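Local coordinates for aluminum resistance protein (Clostridium novyi, PDB 3I16), which probably acts as a pyridoxal-phosphate-dependent carbon-sulfur lyase of the methionine gamma-lyase family, with a presumed role in aluminium resistance, at residues 101-113 with 257-271. Sequence-based numbering, arbitrary orientation.
Sequences THALGAALFGNLR and LAGTKDCIEKTSYRL. With PLP (pyridoxal-5'-phosphate), chain J; EDO (1,2-ethanediol), chain S; EDO (1,2-ethanediol), chain O; EDO (1,2-ethanediol), chain R.
Helices 101-111 and 261-271 cross at 105° with their axes 7.3 Å apart, and they come nearest where Gly-110 CA lies 4.2 Å from Thr-267 CA. The absence of a side chain at Gly-110 permits this approach, since a CB there would run into Lys-266 O and Thr-267 CA. On one flank Arg-270 lays its guanidinium flat over a face of the Phe-109 ring, the planes 16° apart and CZ of Arg-270 4.0 Å from the ring centroid, which meets the criteria for a cation-pi stack. With its CG anti to the backbone N, Arg-270 lays that carbon 3.6 Å from Ala-106 CA, and the bend at chi2 then carries the guanidinium toward the ring. Its NH2 bonds to the carbonyl of Thr-272 of the second subunit, so the stack sits at a subunit interface. Thr-267 CG2 also packs on the Ala-106 methyl.

In the PLP-dependent aminotransferase-like fold of this clan, helix 100-111 packs on the large mixed sheet; its first turn supplies Thr-101, whose N and OG1 both bond to phosphate oxygen O3P of PLP. Strand 257-259 belongs to that sheet, and from it Leu-257 CD2 touches the Ala-107 methyl at 3.5 Å.

On the other flank, Asn-111 folds back along its own helix: ND2 donates to Ala-107 O on a lone pair, with that oxygen in the amide plane. The same nitrogen makes a weak but nearly straight bond (167°) to Cys-263 O, an oxygen already gripped by Thr-267 N and OG1 from opposite faces of its carbonyl plane. One water links Asn-111 OD1 to Lys-266 NZ, and another accepts from Arg-113 NH2 and lies within hydrogen-bonding distance of the carbonyl oxygens of Gly-110 and Lys-266.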
# COMPACT_ATOMS: atom_id res chain seq x y z
N THR B 101 0.24 23.16 8.42
CA THR B 101 1.04 24.36 8.15
C THR B 101 1.41 24.42 6.65
O THR B 101 1.42 25.50 6.05
CB THR B 101 2.31 24.35 9.03
OG1 THR B 101 1.91 24.22 10.40
CG2 THR B 101 3.14 25.61 8.85
N HIS B 102 1.69 23.27 6.06
CA HIS B 102 2.02 23.21 4.64
C HIS B 102 0.84 23.73 3.81
O HIS B 102 1.03 24.60 2.97
CB HIS B 102 2.44 21.79 4.24
CG HIS B 102 2.96 21.67 2.85
ND1 HIS B 102 3.23 20.45 2.27
CD2 HIS B 102 3.21 22.60 1.89
CE1 HIS B 102 3.68 20.64 1.04
NE2 HIS B 102 3.67 21.93 0.79
N ALA B 103 -0.37 23.24 4.10
CA ALA B 103 -1.56 23.69 3.38
C ALA B 103 -1.79 25.20 3.54
O ALA B 103 -2.08 25.88 2.57
CB ALA B 103 -2.80 22.92 3.85
N LEU B 104 -1.65 25.72 4.76
CA LEU B 104 -1.84 27.15 5.01
C LEU B 104 -0.79 27.99 4.29
O LEU B 104 -1.11 28.99 3.65
CB LEU B 104 -1.78 27.43 6.51
CG LEU B 104 -2.90 26.76 7.33
CD1 LEU B 104 -2.46 26.62 8.76
CD2 LEU B 104 -4.18 27.54 7.25
N GLY B 105 0.46 27.56 4.39
CA GLY B 105 1.54 28.24 3.71
C GLY B 105 1.37 28.24 2.20
O GLY B 105 1.66 29.24 1.56
N ALA B 106 0.94 27.11 1.63
CA ALA B 106 0.71 27.04 0.20
C ALA B 106 -0.38 28.06 -0.20
O ALA B 106 -0.25 28.69 -1.25
CB ALA B 106 0.33 25.63 -0.23
N ALA B 107 -1.42 28.20 0.62
CA ALA B 107 -2.48 29.19 0.39
C ALA B 107 -1.92 30.61 0.30
O ALA B 107 -2.26 31.38 -0.62
CB ALA B 107 -3.55 29.13 1.51
N LEU B 108 -1.06 30.95 1.25
CA LEU B 108 -0.49 32.28 1.34
C LEU B 108 0.50 32.56 0.21
O LEU B 108 0.34 33.54 -0.53
CB LEU B 108 0.15 32.48 2.72
CG LEU B 108 -0.81 32.42 3.92
CD1 LEU B 108 -0.03 32.39 5.24
CD2 LEU B 108 -1.84 33.56 3.91
N PHE B 109 1.52 31.73 0.06
CA PHE B 109 2.46 31.90 -1.05
C PHE B 109 1.74 31.84 -2.39
O PHE B 109 2.11 32.53 -3.34
CB PHE B 109 3.57 30.86 -1.04
CG PHE B 109 4.71 31.16 -0.10
CD1 PHE B 109 5.71 32.04 -0.45
CD2 PHE B 109 4.81 30.51 1.12
CE1 PHE B 109 6.77 32.29 0.40
CE2 PHE B 109 5.85 30.76 1.97
CZ PHE B 109 6.83 31.65 1.62
N GLY B 110 0.72 30.98 -2.47
CA GLY B 110 -0.02 30.84 -3.72
C GLY B 110 -0.78 32.10 -4.09
O GLY B 110 -0.82 32.48 -5.27
N ASN B 111 -1.35 32.77 -3.09
CA ASN B 111 -2.19 33.94 -3.33
C ASN B 111 -1.60 35.33 -3.10
O ASN B 111 -2.30 36.32 -3.35
CB ASN B 111 -3.53 33.77 -2.58
CG ASN B 111 -4.39 32.68 -3.19
OD1 ASN B 111 -5.19 32.95 -4.09
ND2 ASN B 111 -4.19 31.43 -2.75
N LEU B 112 -0.33 35.43 -2.69
CA LEU B 112 0.32 36.72 -2.44
C LEU B 112 1.52 36.91 -3.36
O LEU B 112 2.17 35.94 -3.75
CB LEU B 112 0.75 36.84 -0.96
CG LEU B 112 -0.38 36.99 0.07
CD1 LEU B 112 0.14 36.57 1.44
CD2 LEU B 112 -0.97 38.43 0.09
N ARG B 113 1.77 38.16 -3.75
CA ARG B 113 2.85 38.53 -4.66
C ARG B 113 3.62 39.71 -4.08
O ARG B 113 3.09 40.44 -3.22
CB ARG B 113 2.28 38.90 -6.03
CG ARG B 113 1.48 37.79 -6.71
CD ARG B 113 2.43 36.68 -7.24
NE ARG B 113 1.64 35.64 -7.89
CZ ARG B 113 1.15 34.55 -7.31
NH1 ARG B 113 1.38 34.24 -6.03
NH2 ARG B 113 0.42 33.73 -8.06
N LEU B 257 -7.74 22.27 0.88
CA LEU B 257 -8.18 23.64 0.78
C LEU B 257 -9.47 23.61 -0.01
O LEU B 257 -9.68 22.71 -0.83
CB LEU B 257 -7.19 24.58 0.12
CG LEU B 257 -5.86 24.78 0.83
CD1 LEU B 257 -4.86 23.79 0.26
CD2 LEU B 257 -5.37 26.23 0.66
N ALA B 258 -10.35 24.57 0.25
CA ALA B 258 -11.60 24.66 -0.48
C ALA B 258 -11.85 26.14 -0.70
O ALA B 258 -11.54 26.97 0.19
CB ALA B 258 -12.73 24.01 0.32
N GLY B 259 -12.37 26.50 -1.87
CA GLY B 259 -12.60 27.89 -2.14
C GLY B 259 -12.81 28.22 -3.60
O GLY B 259 -13.17 27.36 -4.38
N THR B 260 -12.57 29.46 -3.96
CA THR B 260 -12.73 29.88 -5.34
C THR B 260 -11.73 29.17 -6.23
O THR B 260 -10.63 28.81 -5.79
CB THR B 260 -12.59 31.40 -5.52
OG1 THR B 260 -11.25 31.83 -5.28
CG2 THR B 260 -13.55 32.13 -4.60
N LYS B 261 -12.13 28.94 -7.48
CA LYS B 261 -11.26 28.27 -8.43
C LYS B 261 -9.93 29.00 -8.58
O LYS B 261 -8.87 28.36 -8.64
CB LYS B 261 -11.97 28.14 -9.78
CG LYS B 261 -11.21 27.30 -10.81
CD LYS B 261 -12.11 27.00 -12.01
CE LYS B 261 -11.38 26.25 -13.11
NZ LYS B 261 -12.30 25.78 -14.19
N ASP B 262 -9.98 30.33 -8.65
CA ASP B 262 -8.74 31.11 -8.78
C ASP B 262 -7.82 30.91 -7.56
O ASP B 262 -6.63 30.70 -7.72
CB ASP B 262 -9.06 32.59 -8.97
CG ASP B 262 -7.84 33.39 -9.35
OD1 ASP B 262 -7.24 33.07 -10.41
OD2 ASP B 262 -7.49 34.33 -8.62
N CYS B 263 -8.35 30.99 -6.34
CA CYS B 263 -7.53 30.78 -5.13
C CYS B 263 -6.98 29.36 -5.02
O CYS B 263 -5.86 29.16 -4.56
CB CYS B 263 -8.30 31.09 -3.85
SG CYS B 263 -8.73 32.84 -3.64
N ILE B 264 -7.77 28.37 -5.45
CA ILE B 264 -7.35 26.97 -5.39
C ILE B 264 -6.28 26.72 -6.44
O ILE B 264 -5.26 26.08 -6.14
CB ILE B 264 -8.54 26.01 -5.52
CG1 ILE B 264 -9.42 26.08 -4.25
CG2 ILE B 264 -8.06 24.59 -5.76
CD1 ILE B 264 -8.82 25.44 -2.97
N GLU B 265 -6.48 27.23 -7.66
CA GLU B 265 -5.45 27.06 -8.69
C GLU B 265 -4.13 27.68 -8.25
O GLU B 265 -3.08 27.03 -8.37
CB GLU B 265 -5.90 27.60 -10.05
CG GLU B 265 -6.89 26.67 -10.73
CD GLU B 265 -7.50 27.26 -11.99
OE1 GLU B 265 -7.21 28.43 -12.28
OE2 GLU B 265 -8.30 26.56 -12.65
N LYS B 266 -4.18 28.91 -7.75
CA LYS B 266 -2.97 29.60 -7.29
C LYS B 266 -2.25 28.83 -6.16
O LYS B 266 -1.02 28.81 -6.12
CB LYS B 266 -3.28 31.03 -6.85
CG LYS B 266 -3.53 31.98 -8.00
CD LYS B 266 -3.76 33.38 -7.46
CE LYS B 266 -4.05 34.39 -8.54
NZ LYS B 266 -4.45 35.70 -7.88
N THR B 267 -3.01 28.25 -5.23
CA THR B 267 -2.41 27.41 -4.19
C THR B 267 -1.73 26.18 -4.82
O THR B 267 -0.59 25.85 -4.45
CB THR B 267 -3.46 26.92 -3.17
OG1 THR B 267 -4.12 28.05 -2.58
CG2 THR B 267 -2.78 26.09 -2.08
N SER B 268 -2.39 25.54 -5.80
CA SER B 268 -1.83 24.36 -6.47
C SER B 268 -0.46 24.63 -7.12
O SER B 268 0.39 23.74 -7.12
CB SER B 268 -2.79 23.75 -7.52
OG SER B 268 -2.88 24.49 -8.72
N TYR B 269 -0.24 25.82 -7.67
CA TYR B 269 1.05 26.15 -8.28
C TYR B 269 2.19 26.33 -7.27
O TYR B 269 3.37 26.30 -7.65
CB TYR B 269 0.94 27.38 -9.17
CG TYR B 269 -0.02 27.18 -10.31
CD1 TYR B 269 0.10 26.09 -11.17
CD2 TYR B 269 -1.05 28.10 -10.54
CE1 TYR B 269 -0.76 25.92 -12.22
CE2 TYR B 269 -1.91 27.94 -11.59
CZ TYR B 269 -1.76 26.86 -12.43
OH TYR B 269 -2.61 26.67 -13.47
N ARG B 270 1.84 26.58 -6.00
CA ARG B 270 2.80 26.56 -4.91
C ARG B 270 3.00 25.11 -4.41
O ARG B 270 4.10 24.74 -4.07
CB ARG B 270 2.33 27.47 -3.77
CG ARG B 270 3.10 27.29 -2.45
CD ARG B 270 4.56 27.66 -2.56
NE ARG B 270 5.30 27.22 -1.39
CZ ARG B 270 6.39 27.80 -0.88
NH1 ARG B 270 6.91 28.93 -1.38
NH2 ARG B 270 6.95 27.23 0.17
N LEU B 271 1.94 24.32 -4.32
CA LEU B 271 2.08 22.93 -3.90
C LEU B 271 3.02 22.19 -4.86
O LEU B 271 3.82 21.39 -4.40
CB LEU B 271 0.73 22.21 -3.83
CG LEU B 271 0.80 20.70 -3.54
CD1 LEU B 271 1.41 20.35 -2.16
CD2 LEU B 271 -0.60 20.09 -3.68
N1 PLP J . -3.58 26.25 12.59
C2 PLP J . -4.13 25.91 13.78
C2A PLP J . -4.96 26.91 14.53
C3 PLP J . -3.92 24.62 14.28
O3 PLP J . -4.49 24.28 15.48
C4 PLP J . -3.14 23.70 13.56
C5 PLP J . -2.57 24.07 12.35
C6 PLP J . -2.82 25.34 11.87
C5A PLP J . -1.74 23.13 11.49
O4P PLP J . -0.82 22.41 12.23
P PLP J . 0.07 21.15 11.68
O1P PLP J . -0.73 20.08 10.95
O2P PLP J . 0.59 20.54 12.95
O3P PLP J . 1.15 21.69 10.75
C1 EDO S . 3.82 29.58 -7.00
O1 EDO S . 5.20 29.83 -7.28
C2 EDO S . 3.18 30.71 -6.20
O2 EDO S . 3.56 30.76 -4.81
C1 EDO O . -3.65 32.01 -11.71
O1 EDO O . -3.49 31.98 -13.13
C2 EDO O . -4.63 30.94 -11.28
O2 EDO O . -5.19 30.26 -12.41
C1 EDO R . 8.33 31.29 -3.42
O1 EDO R . 8.73 29.92 -3.61
C2 EDO R . 7.09 31.45 -4.28
O2 EDO R . 6.04 30.65 -3.71
O HOH W 1 4.83 24.00 -1.23
O HOH W 2 0.17 31.04 -7.86
O HOH W 3 -6.04 35.20 -5.40
O HOH W 4 -2.18 36.56 -6.57